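Local coordinates for signal transduction protein TRAP (Staphylococcus aureus, PDB 4AE5) that probably acts in staphylococcal signal transduction, its phosphorylated form activating the agr system and RNAIII synthesis and so raising expression of toxins and biofilm genes, at residues Ser63-Ser75 / Ser156-Lys166. Sequence-based numbering, arbitrary orientation.
Sequences SEHHFYCAIFIPS and SYFERYLYPIK. With FMT (formic acid), chain E.
Strands 67-73 and 158-164 pair antiparallel within a closed beta barrel. Tyr68 with Leu162, Ala70 with Arg160 and Phe72 with Phe158 are the hydrogen-bonded pairs. Tyr68 N gives a bond of 3.0 Å to Leu162 O, and Phe72 N a straight one of 2.8 Å to Phe158 O. The return bond from Phe158 N is weak. Cys69 with Tyr161 and Ile71 with Glu159 are the non-hydrogen-bonded pairs between them.

On the face of Cys69 and Ile71, three rings form an aromatic cluster. The first torsion of Phe67 (chi1 168°) turns CG away from the residue's own N and brings the ring to Tyr161 and Tyr163. Its edge meets a face of each, in two T-shaped contacts. Phe67 CZ lies 3.5 Å from Tyr161 CG. Cys69 SG sits at the edge of the Tyr161 ring and lies 3.5 Å from Glu159 CD. Farther along, Ile71 CG2 touches the Tyr157 ring at CE2 (3.6 Å).

On the other face, the Phe72 and Phe158 rings lie side by side. Their planes are 8° apart but slid, with little overlap. Phe158 CZ also rests over one face of the Arg160 guanidinium. Arg160 NH1 donates a hydrogen bond to O2 of a formic acid molecule (2.8 Å), probably from the crystallisation liquor. Tyr8, Lys115 and Tyr117 are hydrogen-bonded to it as well. Past the strands, a water bridges Glu64 O and Ile165 N.

Glu159 is salt-bridged to Lys130 and hydrogen-bonded to Tyr126, while the Tyr161 hydroxyl is hydrogen-bonded to Glu127. Helix 123-131 thus packs on the Cys69 face. Arg160 forms a salt bridge with Asp33. Strand 67-73 continues the sheet to strand 114-120, and strand 158-164 continues it to strand 27-30.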
# COMPACT_ATOMS: atom_id res chain seq x y z
N SER A 63 1.11 -11.22 -3.13
CA SER A 63 1.25 -12.56 -2.64
C SER A 63 1.16 -12.57 -1.10
O SER A 63 1.75 -11.69 -0.42
CB SER A 63 2.63 -13.10 -3.03
OG SER A 63 2.94 -14.27 -2.34
N GLU A 64 0.45 -13.54 -0.53
CA GLU A 64 0.48 -13.67 0.91
C GLU A 64 1.83 -13.94 1.58
O GLU A 64 1.94 -13.83 2.81
CB GLU A 64 -0.60 -14.66 1.40
CG GLU A 64 -1.97 -13.99 1.39
CD GLU A 64 -3.04 -14.68 2.23
OE1 GLU A 64 -3.27 -15.90 1.98
OE2 GLU A 64 -3.70 -13.97 3.04
N HIS A 65 2.88 -14.28 0.82
CA HIS A 65 4.20 -14.57 1.40
C HIS A 65 5.18 -13.42 1.31
O HIS A 65 6.33 -13.56 1.67
CB HIS A 65 4.85 -15.80 0.73
CG HIS A 65 3.95 -17.01 0.66
ND1 HIS A 65 3.28 -17.48 1.73
CD2 HIS A 65 3.59 -17.84 -0.42
CE1 HIS A 65 2.54 -18.55 1.37
NE2 HIS A 65 2.74 -18.78 0.06
N HIS A 66 4.74 -12.30 0.72
CA HIS A 66 5.60 -11.09 0.63
C HIS A 66 5.53 -10.16 1.85
O HIS A 66 4.50 -10.13 2.60
CB HIS A 66 5.29 -10.28 -0.64
CG HIS A 66 5.58 -11.01 -1.98
ND1 HIS A 66 6.22 -12.21 -2.07
CD2 HIS A 66 5.24 -10.65 -3.27
CE1 HIS A 66 6.35 -12.56 -3.39
NE2 HIS A 66 5.74 -11.60 -4.11
N PHE A 67 6.55 -9.33 2.03
CA PHE A 67 6.52 -8.24 3.05
C PHE A 67 6.00 -7.01 2.31
O PHE A 67 6.34 -6.78 1.16
CB PHE A 67 7.94 -7.94 3.49
CG PHE A 67 8.08 -6.68 4.30
CD1 PHE A 67 7.96 -6.76 5.70
CD2 PHE A 67 8.37 -5.43 3.70
CE1 PHE A 67 8.09 -5.61 6.47
CE2 PHE A 67 8.47 -4.27 4.48
CZ PHE A 67 8.33 -4.37 5.86
N TYR A 68 5.15 -6.25 2.96
CA TYR A 68 4.69 -4.97 2.38
C TYR A 68 4.97 -3.82 3.33
O TYR A 68 4.84 -3.99 4.57
CB TYR A 68 3.19 -5.02 2.09
CG TYR A 68 2.88 -5.99 1.00
CD1 TYR A 68 2.64 -7.36 1.26
CD2 TYR A 68 2.84 -5.56 -0.31
CE1 TYR A 68 2.43 -8.28 0.23
CE2 TYR A 68 2.61 -6.44 -1.35
CZ TYR A 68 2.36 -7.83 -1.06
OH TYR A 68 2.18 -8.70 -2.13
N CYS A 69 5.34 -2.68 2.79
CA CYS A 69 5.23 -1.42 3.51
C CYS A 69 4.12 -0.53 2.91
O CYS A 69 4.16 -0.28 1.70
CB CYS A 69 6.56 -0.65 3.48
SG CYS A 69 6.53 0.85 4.54
N ALA A 70 3.18 -0.12 3.74
CA ALA A 70 2.16 0.85 3.44
C ALA A 70 2.65 2.23 3.90
O ALA A 70 2.93 2.45 5.11
CB ALA A 70 0.84 0.51 4.11
N ILE A 71 2.77 3.14 2.96
CA ILE A 71 3.20 4.53 3.30
C ILE A 71 2.00 5.42 3.23
O ILE A 71 1.35 5.47 2.20
CB ILE A 71 4.29 5.08 2.35
CG1 ILE A 71 5.42 4.07 2.28
CG2 ILE A 71 4.75 6.50 2.80
CD1 ILE A 71 6.44 4.36 1.17
N PHE A 72 1.72 6.14 4.30
CA PHE A 72 0.60 7.07 4.28
C PHE A 72 1.16 8.45 4.09
O PHE A 72 2.09 8.83 4.83
CB PHE A 72 -0.19 7.00 5.62
CG PHE A 72 -0.95 5.72 5.76
CD1 PHE A 72 -0.27 4.57 6.11
CD2 PHE A 72 -2.32 5.67 5.56
CE1 PHE A 72 -0.94 3.36 6.28
CE2 PHE A 72 -3.01 4.43 5.72
CZ PHE A 72 -2.30 3.29 6.05
N ILE A 73 0.65 9.16 3.11
CA ILE A 73 1.18 10.43 2.65
C ILE A 73 0.08 11.48 2.76
O ILE A 73 -0.76 11.56 1.93
CB ILE A 73 1.63 10.33 1.18
CG1 ILE A 73 2.63 9.22 0.99
CG2 ILE A 73 2.23 11.61 0.72
CD1 ILE A 73 2.60 8.59 -0.34
N PRO A 74 0.12 12.27 3.81
CA PRO A 74 -0.91 13.28 4.05
C PRO A 74 -0.79 14.43 3.09
O PRO A 74 0.27 14.84 2.80
CB PRO A 74 -0.60 13.75 5.46
CG PRO A 74 0.80 13.38 5.68
CD PRO A 74 1.01 12.13 4.95
N SER A 75 -1.88 14.94 2.61
CA SER A 75 -1.85 16.12 1.79
C SER A 75 -3.18 16.88 1.96
O SER A 75 -3.94 16.55 2.81
CB SER A 75 -1.85 15.73 0.34
OG SER A 75 -1.36 16.72 -0.44
N SER A 156 1.84 13.53 9.90
CA SER A 156 1.37 12.19 10.22
C SER A 156 1.77 11.19 9.09
O SER A 156 1.35 10.04 9.09
CB SER A 156 -0.12 12.19 10.51
OG SER A 156 -0.82 12.95 9.54
N TYR A 157 2.62 11.65 8.16
CA TYR A 157 3.36 10.69 7.36
C TYR A 157 3.84 9.53 8.23
O TYR A 157 4.50 9.72 9.29
CB TYR A 157 4.51 11.35 6.60
CG TYR A 157 5.40 10.46 5.77
CD1 TYR A 157 6.35 9.64 6.37
CD2 TYR A 157 5.30 10.47 4.34
CE1 TYR A 157 7.19 8.82 5.56
CE2 TYR A 157 6.16 9.70 3.55
CZ TYR A 157 7.08 8.88 4.15
OH TYR A 157 7.93 8.11 3.38
N PHE A 158 3.50 8.31 7.82
CA PHE A 158 4.11 7.17 8.50
C PHE A 158 4.01 5.91 7.66
O PHE A 158 3.27 5.87 6.64
CB PHE A 158 3.44 6.94 9.90
CG PHE A 158 2.21 6.08 9.85
CD1 PHE A 158 1.01 6.59 9.39
CD2 PHE A 158 2.25 4.75 10.30
CE1 PHE A 158 -0.11 5.79 9.32
CE2 PHE A 158 1.13 3.96 10.26
CZ PHE A 158 -0.05 4.48 9.76
N GLU A 159 4.75 4.89 8.11
CA GLU A 159 4.84 3.56 7.49
C GLU A 159 4.15 2.53 8.40
O GLU A 159 4.39 2.52 9.62
CB GLU A 159 6.32 3.19 7.36
CG GLU A 159 7.01 3.97 6.24
CD GLU A 159 8.41 3.47 5.96
OE1 GLU A 159 8.98 2.83 6.84
OE2 GLU A 159 8.96 3.73 4.85
N ARG A 160 3.28 1.72 7.84
CA ARG A 160 2.83 0.52 8.53
C ARG A 160 3.42 -0.70 7.89
O ARG A 160 3.09 -1.05 6.71
CB ARG A 160 1.29 0.40 8.48
CG ARG A 160 0.81 -0.86 9.26
CD ARG A 160 -0.70 -0.90 9.54
NE ARG A 160 -1.17 0.01 10.62
CZ ARG A 160 -1.96 1.06 10.39
NH1 ARG A 160 -2.40 1.31 9.11
NH2 ARG A 160 -2.36 1.84 11.39
N TYR A 161 4.26 -1.43 8.62
CA TYR A 161 4.82 -2.69 8.04
C TYR A 161 3.81 -3.86 8.15
O TYR A 161 3.15 -4.00 9.17
CB TYR A 161 6.10 -3.11 8.76
CG TYR A 161 7.35 -2.31 8.48
CD1 TYR A 161 7.34 -1.18 7.65
CD2 TYR A 161 8.58 -2.71 9.06
CE1 TYR A 161 8.53 -0.48 7.38
CE2 TYR A 161 9.75 -2.00 8.83
CZ TYR A 161 9.74 -0.90 7.99
OH TYR A 161 10.92 -0.22 7.76
N LEU A 162 3.69 -4.65 7.09
CA LEU A 162 2.76 -5.81 6.94
C LEU A 162 3.59 -7.07 6.73
O LEU A 162 4.27 -7.24 5.68
CB LEU A 162 1.79 -5.62 5.75
CG LEU A 162 1.02 -4.32 5.59
CD1 LEU A 162 -0.05 -4.42 4.46
CD2 LEU A 162 0.25 -3.86 6.80
N TYR A 163 3.60 -7.94 7.74
CA TYR A 163 4.31 -9.23 7.66
C TYR A 163 3.39 -10.41 7.27
O TYR A 163 2.22 -10.44 7.65
CB TYR A 163 5.01 -9.59 9.01
CG TYR A 163 6.00 -8.56 9.51
CD1 TYR A 163 5.55 -7.45 10.16
CD2 TYR A 163 7.37 -8.69 9.29
CE1 TYR A 163 6.41 -6.46 10.59
CE2 TYR A 163 8.24 -7.71 9.74
CZ TYR A 163 7.73 -6.58 10.37
OH TYR A 163 8.58 -5.60 10.91
N PRO A 164 3.91 -11.40 6.49
CA PRO A 164 3.07 -12.57 6.16
C PRO A 164 2.70 -13.36 7.37
O PRO A 164 3.49 -13.40 8.37
CB PRO A 164 4.00 -13.46 5.32
CG PRO A 164 5.00 -12.52 4.76
CD PRO A 164 5.26 -11.54 5.89
N ILE A 165 1.55 -14.01 7.31
CA ILE A 165 1.06 -14.78 8.46
C ILE A 165 1.74 -16.15 8.42
O ILE A 165 1.77 -16.81 7.35
CB ILE A 165 -0.47 -15.05 8.41
CG1 ILE A 165 -1.31 -13.81 8.06
CG2 ILE A 165 -0.90 -15.72 9.71
CD1 ILE A 165 -1.32 -12.79 9.17
N LYS A 166 2.24 -16.57 9.58
CA LYS A 166 2.79 -17.91 9.83
C LYS A 166 1.69 -18.81 10.41
O LYS A 166 1.08 -19.58 9.67
CB LYS A 166 3.95 -17.82 10.81
C FMT E . -2.16 -0.64 5.47
O1 FMT E . -2.81 -0.35 4.44
O2 FMT E . -2.50 -0.03 6.63
O HOH W 1 0.20 -13.46 4.82